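Local coordinates for aminotransferase (Paracoccus denitrificans, PDB 4GRX), which probably catalyses pyridoxal-phosphate-dependent transfer of amino groups between amines or amino acids and keto compounds, as a class III omega-aminotransferase, at residues 366-371 with 444-449. Sequence-based numbering, arbitrary orientation.
Sequences PRFEAG and AQMDEM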
ATOM      1  N   PRO A 366      21.733  18.087 -21.219  1.00 41.78           N
ATOM      2  CA  PRO A 366      22.965  18.069 -22.019  1.00 43.72           C
ATOM      3  C   PRO A 366      24.227  18.027 -21.167  1.00 43.91           C
ATOM      4  O   PRO A 366      25.090  17.186 -21.407  1.00 43.99           O
ATOM      5  CB  PRO A 366      22.888  19.385 -22.794  1.00 46.52           C
ATOM      6  CG  PRO A 366      21.429  19.601 -22.970  1.00 45.69           C
ATOM      7  CD  PRO A 366      20.829  19.169 -21.667  1.00 43.04           C
ATOM      8  N   ARG A 367      24.323  18.926 -20.187  1.00 44.19           N
ATOM      9  CA  ARG A 367      25.466  18.984 -19.279  1.00 44.62           C
ATOM     10  C   ARG A 367      25.658  17.702 -18.444  1.00 42.23           C
ATOM     11  O   ARG A 367      26.798  17.245 -18.244  1.00 42.90           O
ATOM     12  CB  ARG A 367      25.323  20.177 -18.356  1.00 45.34           C
ATOM     13  CG  ARG A 367      26.465  20.313 -17.375  1.00 46.10           C
ATOM     14  CD  ARG A 367      26.135  21.340 -16.306  1.00 46.52           C
ATOM     15  NE  ARG A 367      27.302  21.666 -15.492  1.00 47.76           N
ATOM     16  CZ  ARG A 367      28.139  22.651 -15.781  1.00 50.81           C
ATOM     17  NH1 ARG A 367      27.936  23.390 -16.861  1.00 52.86           N
ATOM     18  NH2 ARG A 367      29.182  22.891 -15.002  1.00 52.01           N
ATOM     19  N   PHE A 368      24.541  17.147 -17.961  1.00 39.53           N
ATOM     20  CA  PHE A 368      24.499  15.896 -17.198  1.00 37.05           C
ATOM     21  C   PHE A 368      25.075  14.778 -18.046  1.00 36.84           C
ATOM     22  O   PHE A 368      25.914  14.008 -17.581  1.00 36.66           O
ATOM     23  CB  PHE A 368      23.045  15.564 -16.854  1.00 35.20           C
ATOM     24  CG  PHE A 368      22.864  14.681 -15.638  1.00 33.47           C
ATOM     25  CD1 PHE A 368      23.766  13.660 -15.332  1.00 33.20           C
ATOM     26  CD2 PHE A 368      21.743  14.846 -14.823  1.00 32.24           C
ATOM     27  CE1 PHE A 368      23.579  12.854 -14.220  1.00 31.65           C
ATOM     28  CE2 PHE A 368      21.536  14.036 -13.720  1.00 30.74           C
ATOM     29  CZ  PHE A 368      22.457  13.038 -13.417  1.00 30.57           C
ATOM     30  N   GLU A 369      24.624  14.703 -19.295  1.00 37.03           N
ATOM     31  CA  GLU A 369      25.129  13.730 -20.258  1.00 37.23           C
ATOM     32  C   GLU A 369      26.613  13.904 -20.587  1.00 39.62           C
ATOM     33  O   GLU A 369      27.324  12.917 -20.820  1.00 39.69           O
ATOM     34  CB  GLU A 369      24.312  13.785 -21.543  1.00 37.52           C
ATOM     35  CG  GLU A 369      24.631  12.658 -22.509  1.00 37.58           C
ATOM     36  CD  GLU A 369      23.691  12.605 -23.689  1.00 37.71           C
ATOM     37  OE1 GLU A 369      22.642  13.284 -23.661  1.00 37.19           O
ATOM     38  OE2 GLU A 369      24.013  11.880 -24.648  1.00 38.52           O
ATOM     39  N   ALA A 370      27.071  15.155 -20.612  1.00 41.75           N
ATOM     40  CA  ALA A 370      28.481  15.454 -20.845  1.00 44.41           C
ATOM     41  C   ALA A 370      29.366  14.942 -19.701  1.00 43.95           C
ATOM     42  O   ALA A 370      30.437  14.396 -19.944  1.00 45.14           O
ATOM     43  CB  ALA A 370      28.676  16.941 -21.070  1.00 46.87           C
ATOM     44  N   GLY A 371      28.895  15.098 -18.463  1.00 42.44           N
ATOM     45  CA  GLY A 371      29.611  14.613 -17.282  1.00 42.25           C
ATOM     46  C   GLY A 371      29.824  13.109 -17.286  1.00 41.30           C
ATOM     47  O   GLY A 371      30.926  12.624 -17.027  1.00 42.27           O
ATOM     48  N   ALA A 444      25.953  24.065 -10.137  1.00 42.24           N
ATOM     49  CA  ALA A 444      27.035  23.941  -9.154  1.00 42.47           C
ATOM     50  C   ALA A 444      26.891  22.639  -8.375  1.00 39.42           C
ATOM     51  O   ALA A 444      27.863  21.916  -8.157  1.00 39.70           O
ATOM     52  CB  ALA A 444      27.048  25.138  -8.213  1.00 44.13           C
ATOM     53  N   GLN A 445      25.668  22.338  -7.975  1.00 37.40           N
ATOM     54  CA  GLN A 445      25.354  21.072  -7.328  1.00 35.69           C
ATOM     55  C   GLN A 445      25.642  19.866  -8.246  1.00 34.75           C
ATOM     56  O   GLN A 445      26.117  18.818  -7.785  1.00 33.95           O
ATOM     57  CB  GLN A 445      23.897  21.091  -6.849  1.00 35.85           C
ATOM     58  CG  GLN A 445      23.677  22.094  -5.720  1.00 37.57           C
ATOM     59  CD  GLN A 445      22.226  22.484  -5.475  1.00 38.94           C
ATOM     60  OE1 GLN A 445      21.295  22.033  -6.161  1.00 39.03           O
ATOM     61  NE2 GLN A 445      22.025  23.337  -4.476  1.00 41.17           N
ATOM     62  N   MET A 446      25.384  20.019  -9.541  1.00 35.66           N
ATOM     63  CA  MET A 446      25.648  18.946 -10.493  1.00 36.31           C
ATOM     64  C   MET A 446      27.146  18.660 -10.584  1.00 36.94           C
ATOM     65  O   MET A 446      27.572  17.496 -10.655  1.00 36.48           O
ATOM     66  CB  MET A 446      25.051  19.253 -11.867  1.00 39.20           C
ATOM     67  CG  MET A 446      25.225  18.120 -12.857  1.00 41.41           C
ATOM     68  SD  MET A 446      24.637  18.519 -14.507  1.00 47.47           S
ATOM     69  CE  MET A 446      22.871  18.299 -14.321  1.00 48.06           C
ATOM     70  N   ASP A 447      27.938  19.730 -10.565  1.00 38.92           N
ATOM     71  CA  ASP A 447      29.394  19.626 -10.485  1.00 40.92           C
ATOM     72  C   ASP A 447      29.843  18.968  -9.192  1.00 38.88           C
ATOM     73  O   ASP A 447      30.782  18.173  -9.196  1.00 39.58           O
ATOM     74  CB  ASP A 447      30.036  21.000 -10.638  1.00 44.89           C
ATOM     75  CG  ASP A 447      29.940  21.521 -12.040  1.00 48.92           C
ATOM     76  OD1 ASP A 447      30.459  22.633 -12.293  1.00 53.47           O
ATOM     77  OD2 ASP A 447      29.342  20.821 -12.890  1.00 48.68           O
ATOM     78  N   GLU A 448      29.174  19.298  -8.089  1.00 37.40           N
ATOM     79  CA  GLU A 448      29.502  18.704  -6.797  1.00 37.11           C
ATOM     80  C   GLU A 448      29.349  17.191  -6.846  1.00 35.12           C
ATOM     81  O   GLU A 448      30.248  16.454  -6.436  1.00 35.47           O
ATOM     82  CB  GLU A 448      28.631  19.273  -5.674  1.00 37.20           C
ATOM     83  CG  GLU A 448      29.155  18.893  -4.296  1.00 39.14           C
ATOM     84  CD  GLU A 448      28.202  19.228  -3.182  1.00 40.64           C
ATOM     85  OE1 GLU A 448      27.275  20.026  -3.402  1.00 40.14           O
ATOM     86  OE2 GLU A 448      28.388  18.681  -2.079  1.00 43.16           O
ATOM     87  N   MET A 449      28.200  16.755  -7.364  1.00 33.98           N
ATOM     88  CA  MET A 449      27.864  15.346  -7.535  1.00 33.24           C
ATOM     89  C   MET A 449      28.882  14.586  -8.383  1.00 33.77           C
ATOM     90  O   MET A 449      29.283  13.491  -8.006  1.00 33.32           O
ATOM     91  CB  MET A 449      26.477  15.237  -8.158  1.00 33.83           C
ATOM     92  CG  MET A 449      26.055  13.842  -8.590  1.00 34.52           C
ATOM     93  SD  MET A 449      24.550  13.924  -9.575  1.00 37.48           S
ATOM     94  CE  MET A 449      25.183  14.624 -11.100  1.00 38.92           C
TER
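Arg-367 and Asp-447 form a salt bridge between two nearly parallel helices, 357-375 and 443-463, in this class III aminotransferase, one of the fold-type I PLP-dependent enzymes. The segment axes approach to 11.0 Å. Long side chains fill the distance between them.

Arg-367 spans it. Its CB points toward the other helix. With CG anti to the backbone N (chi1 180°) and the chain extended to NE, CG and CD run past the sulfur of Met-446, CD 3.7 Å from SD, and the guanidinium arrives at Asp-447. NE makes a weak hydrogen bond to Asp-447 OD2. At the tip, NH2 gives OD2 a straighter bond of 3.0 Å, N-H...O angle 163°, and a weak one to OD1. OD2 takes the NH2 bond on its syn lone pair and lies nearly in the guanidinium plane. The two planes are 27° apart. With an alanine in place of Asp-447, the Arg-367 guanidinium is likely to lose its charged mate and be freer to turn.

Next to this bridge the contact is buried and apolar. Met-446 and Met-449 both bend at chi3 and bring their methyl groups to the Phe-368 ring. Their SD atoms, oblique to the ring, make Met-aromatic contacts. Met-446 CE lies 3.7 Å from Phe-368 CD2, near the CB end. Phe-389 and Trp-391 also meet this ring, and Leu-435 of strand 432-435 touches both Phe-368 and Met-449. The helix pair therefore packs on the small antiparallel sheet that includes strand 432-435. Farther along the ring, Met-449 CE is 3.9 Å from Phe-368 CZ and equally close to CE1.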